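Local coordinates for (R)-specific enoyl-CoA hydratase (Aeromonas punctata, PDB 1IQ6), which catalyses the hydration of short-chain trans-2-enoyl-CoA, of four to six carbons, to (3R)-3-hydroxyacyl-CoA, at residues Ser60-Leu65 / Val94-Glu99; Pro51-Met56 / Leu86-Gly91; Glu99-Arg104 / Thr111-Ile116. All coordinates share one frame; numbering follows the deposited sequence.

Interaction 1. Residues Ser60-Leu65 / Val94-Glu99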
ATOM      1  N   SER B  60      -4.000   1.755  -1.537  1.00 12.17           N
ATOM      2  CA  SER B  60      -4.510   1.951  -0.185  1.00 12.77           C
ATOM      3  C   SER B  60      -6.037   1.918  -0.115  1.00 13.40           C
ATOM      4  O   SER B  60      -6.607   1.665   0.947  1.00 12.90           O
ATOM      5  CB  SER B  60      -3.979   3.266   0.389  1.00 15.69           C
ATOM      6  OG  SER B  60      -2.571   3.198   0.563  1.00 17.71           O
ATOM      7  N   LEU B  61      -6.702   2.161  -1.243  1.00 12.97           N
ATOM      8  CA  LEU B  61      -8.161   2.135  -1.268  1.00 13.59           C
ATOM      9  C   LEU B  61      -8.698   0.743  -0.952  1.00 14.45           C
ATOM     10  O   LEU B  61      -9.828   0.601  -0.487  1.00 15.41           O
ATOM     11  CB  LEU B  61      -8.690   2.593  -2.630  1.00 14.00           C
ATOM     12  CG  LEU B  61      -8.536   4.093  -2.906  1.00 14.82           C
ATOM     13  CD1 LEU B  61      -9.063   4.415  -4.292  1.00 14.61           C
ATOM     14  CD2 LEU B  61      -9.294   4.898  -1.849  1.00 15.54           C
ATOM     15  N   PHE B  62      -7.897  -0.288  -1.208  1.00 13.08           N
ATOM     16  CA  PHE B  62      -8.347  -1.646  -0.909  1.00 13.51           C
ATOM     17  C   PHE B  62      -8.570  -1.781   0.593  1.00 14.59           C
ATOM     18  O   PHE B  62      -9.512  -2.436   1.031  1.00 15.30           O
ATOM     19  CB  PHE B  62      -7.311  -2.676  -1.371  1.00 11.28           C
ATOM     20  CG  PHE B  62      -7.087  -2.699  -2.867  1.00 11.41           C
ATOM     21  CD1 PHE B  62      -5.843  -3.050  -3.384  1.00 11.25           C
ATOM     22  CD2 PHE B  62      -8.112  -2.375  -3.756  1.00 11.48           C
ATOM     23  CE1 PHE B  62      -5.612  -3.076  -4.760  1.00 11.60           C
ATOM     24  CE2 PHE B  62      -7.898  -2.398  -5.139  1.00 11.42           C
ATOM     25  CZ  PHE B  62      -6.647  -2.748  -5.646  1.00 12.22           C
ATOM     26  N   SER B  63      -7.704  -1.147   1.380  1.00 14.42           N
ATOM     27  CA  SER B  63      -7.813  -1.202   2.833  1.00 15.77           C
ATOM     28  C   SER B  63      -9.174  -0.648   3.255  1.00 15.49           C
ATOM     29  O   SER B  63      -9.825  -1.188   4.147  1.00 16.70           O
ATOM     30  CB  SER B  63      -6.683  -0.394   3.483  1.00 17.01           C
ATOM     31  OG  SER B  63      -6.474  -0.795   4.828  1.00 19.11           O
ATOM     32  N   GLY B  64      -9.600   0.425   2.593  1.00 16.43           N
ATOM     33  CA  GLY B  64     -10.885   1.025   2.900  1.00 16.49           C
ATOM     34  C   GLY B  64     -12.049   0.097   2.593  1.00 16.30           C
ATOM     35  O   GLY B  64     -12.958  -0.059   3.405  1.00 17.76           O
ATOM     36  N   LEU B  65     -12.033  -0.519   1.418  1.00 16.36           N
ATOM     37  CA  LEU B  65     -13.108  -1.432   1.046  1.00 15.75           C
ATOM     38  C   LEU B  65     -13.121  -2.679   1.922  1.00 16.37           C
ATOM     39  O   LEU B  65     -14.178  -3.113   2.389  1.00 16.59           O
ATOM     40  CB  LEU B  65     -12.975  -1.845  -0.420  1.00 16.99           C
ATOM     41  CG  LEU B  65     -13.461  -0.815  -1.439  1.00 17.29           C
ATOM     42  CD1 LEU B  65     -13.152  -1.298  -2.851  1.00 18.81           C
ATOM     43  CD2 LEU B  65     -14.960  -0.599  -1.257  1.00 17.07           C
ATOM     44  N   VAL B  94     -10.869   7.252  -9.959  1.00 13.74           N
ATOM     45  CA  VAL B  94     -10.590   5.829 -10.105  1.00 13.62           C
ATOM     46  C   VAL B  94     -11.696   5.073  -9.388  1.00 13.83           C
ATOM     47  O   VAL B  94     -12.431   5.639  -8.575  1.00 13.81           O
ATOM     48  CB  VAL B  94      -9.247   5.399  -9.464  1.00 13.26           C
ATOM     49  CG1 VAL B  94      -8.101   6.144 -10.117  1.00 15.55           C
ATOM     50  CG2 VAL B  94      -9.279   5.627  -7.960  1.00 14.46           C
ATOM     51  N   THR B  95     -11.816   3.791  -9.703  1.00 12.48           N
ATOM     52  CA  THR B  95     -12.804   2.942  -9.060  1.00 12.74           C
ATOM     53  C   THR B  95     -12.056   1.734  -8.499  1.00 11.76           C
ATOM     54  O   THR B  95     -11.312   1.072  -9.223  1.00 12.64           O
ATOM     55  CB  THR B  95     -13.882   2.471 -10.059  1.00 13.84           C
ATOM     56  OG1 THR B  95     -14.579   3.612 -10.583  1.00 17.02           O
ATOM     57  CG2 THR B  95     -14.888   1.550  -9.370  1.00 13.56           C
ATOM     58  N   ALA B  96     -12.223   1.490  -7.204  1.00 11.97           N
ATOM     59  CA  ALA B  96     -11.582   0.359  -6.540  1.00 11.36           C
ATOM     60  C   ALA B  96     -12.656  -0.715  -6.426  1.00 11.54           C
ATOM     61  O   ALA B  96     -13.798  -0.418  -6.070  1.00 12.51           O
ATOM     62  CB  ALA B  96     -11.083   0.769  -5.161  1.00 13.31           C
ATOM     63  N   GLU B  97     -12.290  -1.956  -6.735  1.00 10.43           N
ATOM     64  CA  GLU B  97     -13.244  -3.065  -6.694  1.00 10.97           C
ATOM     65  C   GLU B  97     -12.641  -4.294  -6.032  1.00 10.74           C
ATOM     66  O   GLU B  97     -11.507  -4.668  -6.334  1.00 12.18           O
ATOM     67  CB  GLU B  97     -13.676  -3.435  -8.123  1.00 11.45           C
ATOM     68  CG  GLU B  97     -14.322  -2.288  -8.895  1.00 14.77           C
ATOM     69  CD  GLU B  97     -14.649  -2.624 -10.346  1.00 17.40           C
ATOM     70  OE1 GLU B  97     -15.059  -1.699 -11.085  1.00 19.61           O
ATOM     71  OE2 GLU B  97     -14.506  -3.799 -10.754  1.00 17.63           O
ATOM     72  N   VAL B  98     -13.393  -4.910  -5.121  1.00 10.74           N
ATOM     73  CA  VAL B  98     -12.944  -6.134  -4.468  1.00 11.39           C
ATOM     74  C   VAL B  98     -14.042  -7.176  -4.627  1.00 12.12           C
ATOM     75  O   VAL B  98     -15.226  -6.841  -4.713  1.00 12.24           O
ATOM     76  CB  VAL B  98     -12.633  -5.942  -2.950  1.00 11.35           C
ATOM     77  CG1 VAL B  98     -11.575  -4.851  -2.767  1.00 11.90           C
ATOM     78  CG2 VAL B  98     -13.905  -5.632  -2.169  1.00 12.09           C
ATOM     79  N   GLU B  99     -13.639  -8.438  -4.700  1.00 12.27           N
ATOM     80  CA  GLU B  99     -14.587  -9.534  -4.843  1.00 13.08           C
ATOM     81  C   GLU B  99     -14.048 -10.763  -4.131  1.00 12.67           C
ATOM     82  O   GLU B  99     -12.884 -11.124  -4.303  1.00 12.96           O
ATOM     83  CB  GLU B  99     -14.821  -9.864  -6.319  1.00 13.70           C
ATOM     84  CG  GLU B  99     -15.641 -11.137  -6.514  1.00 14.75           C
ATOM     85  CD  GLU B  99     -16.008 -11.409  -7.960  1.00 18.20           C
ATOM     86  OE1 GLU B  99     -16.613 -12.471  -8.217  1.00 18.27           O
ATOM     87  OE2 GLU B  99     -15.704 -10.573  -8.838  1.00 19.15           O
TER
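Leu61 opens the contact with two parts of its side chain. Its CB rests against the methyl of Ala96, CB to CB 3.9 Å, while CD1 reaches further toward the start of the strand and meets Val94 CG2 at 3.9 Å, the two side chains slanting past one another. With CG anti to the carbonyl carbon (chi1 -72°) and the chain then extended, the side chain spans from Ala96, at CB, to Val94, at CD1. Phe62 leaves the helix at an angle to the strand, yet its ring comes nearer the strand at its end: CE2 lies 4.4 Å from Glu97 O and CD2 4.4 Å from Val98 CG1, a looser, oblique approach. One turn after Leu61, Leu65 presses in more tightly. Its CD1 sits 3.4 Å from Ala96 O, 3.7 Å from Ala96 CB and 3.9 Å from Val98 CG1, so a single methyl fills the dip between two inward-facing strand residues. Ala96 lies between Leu61 and Leu65, and its small side chain is consistent with the close approach of the helix; the segment axes approach to 8.4 Å and cross at -54°. No hydrogen bond links the segments, and the join is made by apolar side chains in the interior. This is the core of the hotdog fold, in which helix 55-68 is wrapped by the antiparallel sheet. Leu65 and Ala96 also meet Leu14 of strand 11-17, Phe62 extends to Ile116 of strand 109-117 and Leu82 of strand 76-84, and Leu29 of the second subunit packs on Leu61.

Interaction 2. Residues Pro51-Met56 / Leu86-Gly91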
ATOM      1  N   PRO B  51       2.064  14.615 -14.120  1.00 18.10           N
ATOM      2  CA  PRO B  51       2.105  13.988 -12.794  1.00 16.11           C
ATOM      3  C   PRO B  51       1.089  12.863 -12.600  1.00 15.45           C
ATOM      4  O   PRO B  51      -0.079  12.986 -12.978  1.00 15.61           O
ATOM      5  CB  PRO B  51       1.852  15.162 -11.850  1.00 17.79           C
ATOM      6  CG  PRO B  51       2.457  16.320 -12.600  1.00 17.81           C
ATOM      7  CD  PRO B  51       1.956  16.080 -13.997  1.00 18.24           C
ATOM      8  N   ILE B  52       1.550  11.776 -11.990  1.00 14.62           N
ATOM      9  CA  ILE B  52       0.701  10.622 -11.735  1.00 14.48           C
ATOM     10  C   ILE B  52       0.585  10.336 -10.243  1.00 13.99           C
ATOM     11  O   ILE B  52       1.465  10.690  -9.458  1.00 14.69           O
ATOM     12  CB  ILE B  52       1.241   9.368 -12.461  1.00 15.35           C
ATOM     13  CG1 ILE B  52       2.634   9.004 -11.937  1.00 16.77           C
ATOM     14  CG2 ILE B  52       1.300   9.631 -13.960  1.00 16.23           C
ATOM     15  CD1 ILE B  52       3.196   7.731 -12.544  1.00 20.14           C
ATOM     16  N   VAL B  53      -0.521   9.709  -9.858  1.00 13.12           N
ATOM     17  CA  VAL B  53      -0.777   9.357  -8.464  1.00 12.03           C
ATOM     18  C   VAL B  53       0.082   8.157  -8.049  1.00 12.03           C
ATOM     19  O   VAL B  53       0.261   7.230  -8.835  1.00 14.50           O
ATOM     20  CB  VAL B  53      -2.271   8.987  -8.275  1.00 11.67           C
ATOM     21  CG1 VAL B  53      -2.536   8.565  -6.843  1.00 13.15           C
ATOM     22  CG2 VAL B  53      -3.147  10.171  -8.661  1.00 13.23           C
ATOM     23  N   HIS B  54       0.613   8.177  -6.827  1.00 12.09           N
ATOM     24  CA  HIS B  54       1.430   7.063  -6.335  1.00 10.87           C
ATOM     25  C   HIS B  54       0.641   5.766  -6.431  1.00 10.77           C
ATOM     26  O   HIS B  54      -0.500   5.699  -5.984  1.00 11.45           O
ATOM     27  CB  HIS B  54       1.782   7.225  -4.858  1.00 10.99           C
ATOM     28  CG  HIS B  54       2.575   8.447  -4.536  1.00 12.94           C
ATOM     29  ND1 HIS B  54       2.054   9.719  -4.622  1.00 13.46           N
ATOM     30  CD2 HIS B  54       3.830   8.585  -4.046  1.00 13.15           C
ATOM     31  CE1 HIS B  54       2.952  10.589  -4.192  1.00 14.16           C
ATOM     32  NE2 HIS B  54       4.038   9.925  -3.837  1.00 14.53           N
ATOM     33  N   GLY B  55       1.262   4.728  -6.981  1.00 11.14           N
ATOM     34  CA  GLY B  55       0.574   3.454  -7.076  1.00 11.17           C
ATOM     35  C   GLY B  55       0.181   2.958  -5.693  1.00 10.28           C
ATOM     36  O   GLY B  55      -0.882   2.360  -5.512  1.00 11.04           O
ATOM     37  N   MET B  56       1.028   3.207  -4.697  1.00 10.77           N
ATOM     38  CA  MET B  56       0.717   2.752  -3.350  1.00 10.51           C
ATOM     39  C   MET B  56      -0.419   3.544  -2.691  1.00 10.90           C
ATOM     40  O   MET B  56      -0.998   3.100  -1.698  1.00 12.42           O
ATOM     41  CB  MET B  56       1.974   2.747  -2.476  1.00 12.47           C
ATOM     42  CG  MET B  56       2.940   1.591  -2.791  1.00 13.13           C
ATOM     43  SD  MET B  56       2.249  -0.088  -2.557  1.00 14.44           S
ATOM     44  CE  MET B  56       2.511  -0.278  -0.793  1.00 18.02           C
ATOM     45  N   LEU B  86      -1.183   0.526 -15.321  1.00 13.23           N
ATOM     46  CA  LEU B  86      -1.375   1.796 -16.011  1.00 12.66           C
ATOM     47  C   LEU B  86      -1.333   2.932 -15.015  1.00 13.52           C
ATOM     48  O   LEU B  86      -1.636   2.757 -13.836  1.00 14.16           O
ATOM     49  CB  LEU B  86      -2.720   1.817 -16.744  1.00 13.75           C
ATOM     50  CG  LEU B  86      -2.853   0.961 -18.005  1.00 14.39           C
ATOM     51  CD1 LEU B  86      -4.309   0.952 -18.456  1.00 15.89           C
ATOM     52  CD2 LEU B  86      -1.954   1.511 -19.112  1.00 14.67           C
ATOM     53  N   PRO B  87      -0.959   4.126 -15.482  1.00 12.90           N
ATOM     54  CA  PRO B  87      -0.890   5.276 -14.589  1.00 14.79           C
ATOM     55  C   PRO B  87      -2.239   5.949 -14.386  1.00 14.21           C
ATOM     56  O   PRO B  87      -3.133   5.863 -15.227  1.00 14.11           O
ATOM     57  CB  PRO B  87       0.091   6.192 -15.304  1.00 14.92           C
ATOM     58  CG  PRO B  87      -0.289   5.979 -16.744  1.00 14.39           C
ATOM     59  CD  PRO B  87      -0.454   4.466 -16.826  1.00 13.43           C
ATOM     60  N   VAL B  88      -2.382   6.593 -13.238  1.00 12.57           N
ATOM     61  CA  VAL B  88      -3.578   7.347 -12.915  1.00 12.22           C
ATOM     62  C   VAL B  88      -3.070   8.777 -12.769  1.00 13.26           C
ATOM     63  O   VAL B  88      -2.160   9.044 -11.985  1.00 13.81           O
ATOM     64  CB  VAL B  88      -4.208   6.893 -11.589  1.00 12.50           C
ATOM     65  CG1 VAL B  88      -5.260   7.901 -11.147  1.00 12.34           C
ATOM     66  CG2 VAL B  88      -4.842   5.518 -11.763  1.00 13.29           C
ATOM     67  N   PHE B  89      -3.642   9.696 -13.531  1.00 13.38           N
ATOM     68  CA  PHE B  89      -3.197  11.079 -13.470  1.00 13.59           C
ATOM     69  C   PHE B  89      -3.839  11.842 -12.324  1.00 13.28           C
ATOM     70  O   PHE B  89      -5.001  11.625 -11.992  1.00 13.45           O
ATOM     71  CB  PHE B  89      -3.463  11.741 -14.820  1.00 14.64           C
ATOM     72  CG  PHE B  89      -2.703  11.099 -15.939  1.00 16.22           C
ATOM     73  CD1 PHE B  89      -1.317  11.195 -15.988  1.00 17.16           C
ATOM     74  CD2 PHE B  89      -3.354  10.327 -16.895  1.00 19.71           C
ATOM     75  CE1 PHE B  89      -0.589  10.528 -16.970  1.00 20.09           C
ATOM     76  CE2 PHE B  89      -2.635   9.655 -17.881  1.00 21.53           C
ATOM     77  CZ  PHE B  89      -1.248   9.757 -17.916  1.00 20.63           C
ATOM     78  N   VAL B  90      -3.059  12.718 -11.699  1.00 14.60           N
ATOM     79  CA  VAL B  90      -3.554  13.493 -10.575  1.00 15.83           C
ATOM     80  C   VAL B  90      -4.827  14.239 -10.947  1.00 15.83           C
ATOM     81  O   VAL B  90      -4.889  14.916 -11.979  1.00 18.38           O
ATOM     82  CB  VAL B  90      -2.488  14.499 -10.076  1.00 15.34           C
ATOM     83  CG1 VAL B  90      -3.012  15.262  -8.866  1.00 16.52           C
ATOM     84  CG2 VAL B  90      -1.209  13.762  -9.719  1.00 16.38           C
ATOM     85  N   GLY B  91      -5.843  14.101 -10.104  1.00 16.30           N
ATOM     86  CA  GLY B  91      -7.104  14.769 -10.352  1.00 17.09           C
ATOM     87  C   GLY B  91      -8.151  13.881 -10.992  1.00 17.92           C
ATOM     88  O   GLY B  91      -9.341  14.177 -10.913  1.00 20.05           O
TER
HETATM   89  O   HOH W   1      -0.374   6.015 -11.257  1.00 15.09           O
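Ile52 pushes its CG2 methyl into the notch between Pro87 and Phe89, with Pro87 CB at 3.9 Å and Phe89 CD1 at 3.7 Å. With CG1 between the backbone N and the carbonyl carbon (chi1 62°), CG2 stands anti to the carbonyl carbon and meets the ring obliquely. The rim of the same ring is touched by Pro51 O, which lies in the ring plane. On the other flank of the backbones, Val53 CG2 drops into a hollow bounded by Val88 CG1 at 4.0 Å and Val90 CA at 3.9 Å, while Val90 CG2 rises against Pro51, 4.0 Å from its CB. Between these bumps the two loops form a single beta bridge at Ile52 and Phe89, leading up to the N-terminus of helix 55-68, where His54 takes the N-cap position and Gly55 probably contributes to binding of the acyl-CoA. Val53 N donates to Val88 O at 2.8 Å, almost straight, and Val90 N to Pro51 O at 3.3 Å, from a position tilted out of the carbonyl plane. A water links Val53 O, to which it donates, with Val88 N, from which it accepts. Ile52 O also bonds to His37 ND1, and the His37 ring stacks on that of His54.

Interaction 3. Residues Glu99-Arg104 / Thr111-Ile116; sequences EVTALR and TLTTRI
The peptide planes on either side of Glu99 and of Thr113 meet edge to edge through their N-H and C=O groups. Glu99 N donates to Thr113 O at 3.1 Å and Thr113 N to Glu99 O at 2.9 Å, each donor lying in the plane of the carbonyl it reaches. Glu99 O is also approached by Leu112 CA at 3.1 Å, in a CA-H...O contact. Further along, Thr111 O takes the N-H of Thr101 at 2.9 Å, tilted 21° from its plane, and more weakly that of Ala102, while Thr111 N returns a bond to Ala102 O at 2.9 Å. Two residues thus stand opposite one, a classic beta bulge. It turns the side chain of Thr101 toward the partner strand, where its CG2 lies 3.5 Å from Thr113 OG1, the two side chains crossing near a right angle. A water joins the hydroxyls of Thr101 and Thr113 on this partly exposed surface, the side of Glu99, Thr111 and Thr113. On the other surface, Val100 and Leu112 form a non-hydrogen-bonded pair, and Val100 CG2 touches Leu112 CD2 at 3.8 Å; Leu112 CG, anti to its carbonyl carbon (chi1 -55°), tips the branch that way. The contact joins the two arms of the hairpin 93-103 and 109-117, neighbours in the five-stranded sheet, where 93-103 lies between 11-17 and 109-117. Leu112 continues inward to Leu66 of helix 55-68 and meets Val131 of strand 123-132, while Val100 packs on Leu6 and Leu70.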
ATOM      1  N   GLU B  99     -13.639  -8.438  -4.700  1.00 12.27           N
ATOM      2  CA  GLU B  99     -14.587  -9.534  -4.843  1.00 13.08           C
ATOM      3  C   GLU B  99     -14.048 -10.763  -4.131  1.00 12.67           C
ATOM      4  O   GLU B  99     -12.884 -11.124  -4.303  1.00 12.96           O
ATOM      5  CB  GLU B  99     -14.821  -9.864  -6.319  1.00 13.70           C
ATOM      6  CG  GLU B  99     -15.641 -11.137  -6.514  1.00 14.75           C
ATOM      7  CD  GLU B  99     -16.008 -11.409  -7.960  1.00 18.20           C
ATOM      8  OE1 GLU B  99     -16.613 -12.471  -8.217  1.00 18.27           O
ATOM      9  OE2 GLU B  99     -15.704 -10.573  -8.838  1.00 19.15           O
ATOM     10  N   VAL B 100     -14.896 -11.404  -3.332  1.00 12.58           N
ATOM     11  CA  VAL B 100     -14.484 -12.606  -2.617  1.00 13.28           C
ATOM     12  C   VAL B 100     -14.321 -13.751  -3.612  1.00 13.09           C
ATOM     13  O   VAL B 100     -15.244 -14.058  -4.370  1.00 13.98           O
ATOM     14  CB  VAL B 100     -15.527 -13.023  -1.564  1.00 12.99           C
ATOM     15  CG1 VAL B 100     -15.067 -14.290  -0.862  1.00 13.37           C
ATOM     16  CG2 VAL B 100     -15.736 -11.896  -0.561  1.00 14.19           C
ATOM     17  N   THR B 101     -13.148 -14.380  -3.613  1.00 13.51           N
ATOM     18  CA  THR B 101     -12.893 -15.489  -4.530  1.00 14.38           C
ATOM     19  C   THR B 101     -12.720 -16.820  -3.813  1.00 16.43           C
ATOM     20  O   THR B 101     -12.835 -17.878  -4.429  1.00 16.96           O
ATOM     21  CB  THR B 101     -11.633 -15.240  -5.389  1.00 15.65           C
ATOM     22  OG1 THR B 101     -10.489 -15.096  -4.539  1.00 16.98           O
ATOM     23  CG2 THR B 101     -11.810 -13.989  -6.234  1.00 17.71           C
ATOM     24  N   ALA B 102     -12.442 -16.772  -2.515  1.00 15.12           N
ATOM     25  CA  ALA B 102     -12.262 -18.002  -1.749  1.00 16.17           C
ATOM     26  C   ALA B 102     -12.438 -17.789  -0.253  1.00 16.86           C
ATOM     27  O   ALA B 102     -12.078 -16.745   0.286  1.00 17.31           O
ATOM     28  CB  ALA B 102     -10.888 -18.595  -2.033  1.00 16.21           C
ATOM     29  N   LEU B 103     -13.005 -18.790   0.409  1.00 17.94           N
ATOM     30  CA  LEU B 103     -13.222 -18.747   1.849  1.00 19.17           C
ATOM     31  C   LEU B 103     -12.712 -20.055   2.438  1.00 20.66           C
ATOM     32  O   LEU B 103     -13.313 -21.110   2.231  1.00 22.89           O
ATOM     33  CB  LEU B 103     -14.712 -18.585   2.167  1.00 19.32           C
ATOM     34  CG  LEU B 103     -15.370 -17.259   1.783  1.00 20.97           C
ATOM     35  CD1 LEU B 103     -16.865 -17.333   2.034  1.00 22.43           C
ATOM     36  CD2 LEU B 103     -14.745 -16.130   2.587  1.00 20.30           C
ATOM     37  N   ARG B 104     -11.602 -19.988   3.163  1.00 19.99           N
ATOM     38  CA  ARG B 104     -11.030 -21.187   3.766  1.00 19.65           C
ATOM     39  C   ARG B 104     -11.908 -21.744   4.875  1.00 20.15           C
ATOM     40  O   ARG B 104     -12.634 -21.006   5.540  1.00 20.24           O
ATOM     41  CB  ARG B 104      -9.628 -20.885   4.296  1.00 20.96           C
ATOM     42  CG  ARG B 104      -8.603 -20.760   3.184  1.00 21.76           C
ATOM     43  CD  ARG B 104      -7.265 -20.253   3.680  1.00 22.61           C
ATOM     44  NE  ARG B 104      -6.693 -21.091   4.727  1.00 25.16           N
ATOM     45  CZ  ARG B 104      -5.469 -20.925   5.218  1.00 26.25           C
ATOM     46  NH1 ARG B 104      -5.019 -21.726   6.172  1.00 27.55           N
ATOM     47  NH2 ARG B 104      -4.691 -19.960   4.746  1.00 27.91           N
ATOM     48  N   THR B 111      -9.991 -14.735   0.604  1.00 13.53           N
ATOM     49  CA  THR B 111      -9.117 -14.206  -0.430  1.00 13.62           C
ATOM     50  C   THR B 111     -10.020 -13.398  -1.350  1.00 12.57           C
ATOM     51  O   THR B 111     -11.135 -13.818  -1.666  1.00 13.66           O
ATOM     52  CB  THR B 111      -8.423 -15.322  -1.232  1.00 14.30           C
ATOM     53  OG1 THR B 111      -7.582 -16.078  -0.355  1.00 17.47           O
ATOM     54  CG2 THR B 111      -7.571 -14.728  -2.352  1.00 15.69           C
ATOM     55  N   LEU B 112      -9.550 -12.223  -1.757  1.00 12.43           N
ATOM     56  CA  LEU B 112     -10.329 -11.362  -2.636  1.00 11.36           C
ATOM     57  C   LEU B 112      -9.481 -10.787  -3.756  1.00 11.57           C
ATOM     58  O   LEU B 112      -8.309 -10.477  -3.557  1.00 12.36           O
ATOM     59  CB  LEU B 112     -10.936 -10.191  -1.850  1.00 11.82           C
ATOM     60  CG  LEU B 112     -11.807 -10.485  -0.623  1.00 11.46           C
ATOM     61  CD1 LEU B 112     -10.924 -10.548   0.617  1.00 12.18           C
ATOM     62  CD2 LEU B 112     -12.876  -9.403  -0.466  1.00 12.12           C
ATOM     63  N   THR B 113     -10.070 -10.662  -4.939  1.00 12.41           N
ATOM     64  CA  THR B 113      -9.364 -10.047  -6.052  1.00 12.61           C
ATOM     65  C   THR B 113      -9.582  -8.549  -5.841  1.00 13.56           C
ATOM     66  O   THR B 113     -10.696  -8.107  -5.552  1.00 13.26           O
ATOM     67  CB  THR B 113      -9.929 -10.519  -7.405  1.00 15.29           C
ATOM     68  OG1 THR B 113      -9.461 -11.852  -7.660  1.00 18.81           O
ATOM     69  CG2 THR B 113      -9.484  -9.607  -8.540  1.00 17.26           C
ATOM     70  N   THR B 114      -8.504  -7.783  -5.960  1.00 10.70           N
ATOM     71  CA  THR B 114      -8.528  -6.340  -5.737  1.00 10.74           C
ATOM     72  C   THR B 114      -8.048  -5.604  -6.982  1.00 11.30           C
ATOM     73  O   THR B 114      -6.919  -5.800  -7.426  1.00 11.65           O
ATOM     74  CB  THR B 114      -7.621  -5.996  -4.548  1.00 10.61           C
ATOM     75  OG1 THR B 114      -6.292  -6.462  -4.814  1.00 11.35           O
ATOM     76  CG2 THR B 114      -8.130  -6.684  -3.285  1.00 12.70           C
ATOM     77  N   ARG B 115      -8.908  -4.751  -7.531  1.00 11.18           N
ATOM     78  CA  ARG B 115      -8.581  -4.013  -8.745  1.00 10.69           C
ATOM     79  C   ARG B 115      -8.895  -2.529  -8.691  1.00 10.38           C
ATOM     80  O   ARG B 115      -9.847  -2.109  -8.041  1.00 11.03           O
ATOM     81  CB  ARG B 115      -9.335  -4.627  -9.930  1.00 11.96           C
ATOM     82  CG  ARG B 115      -8.948  -6.069 -10.162  1.00 14.22           C
ATOM     83  CD  ARG B 115      -9.686  -6.735 -11.301  1.00 20.16           C
ATOM     84  NE  ARG B 115      -9.084  -8.045 -11.531  1.00 24.28           N
ATOM     85  CZ  ARG B 115      -9.623  -9.021 -12.252  1.00 26.42           C
ATOM     86  NH1 ARG B 115      -8.974 -10.170 -12.389  1.00 25.08           N
ATOM     87  NH2 ARG B 115     -10.805  -8.859 -12.825  1.00 26.09           N
ATOM     88  N   ILE B 116      -8.061  -1.741  -9.367  1.00 10.73           N
ATOM     89  CA  ILE B 116      -8.264  -0.299  -9.475  1.00 11.20           C
ATOM     90  C   ILE B 116      -8.404  -0.029 -10.969  1.00 10.37           C
ATOM     91  O   ILE B 116      -7.547  -0.436 -11.762  1.00 11.14           O
ATOM     92  CB  ILE B 116      -7.050   0.523  -8.979  1.00 10.11           C
ATOM     93  CG1 ILE B 116      -6.797   0.293  -7.486  1.00 13.43           C
ATOM     94  CG2 ILE B 116      -7.296   2.016  -9.255  1.00 12.56           C
ATOM     95  CD1 ILE B 116      -7.881   0.846  -6.579  1.00 14.17           C
TER
HETATM   96  O   HOH W   2      -8.529 -13.728  -5.590  1.00 24.48           O

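Interactions 1 and 3 share strand 93-103, which turns one side to the helix and lends an edge to strand 109-117; their segments share Glu99, and Phe62 and Ala96 of interaction 1 touch residues 114-116 of interaction 3. Interaction 1 is the core contact, made by apolar side chains, with no hydrogen bond between the segments. Interaction 3, partly buried, relies on backbone hydrogen bonds, with water and threonines outside and valine and leucine inside. Interaction 2 combines both chemistries in loops. It shares helix 55-68 with interaction 1 and touches it through Val88 and Val94, but lies about 24 Å from interaction 3, centre to centre. Interactions 1 and 2 also reach the second subunit.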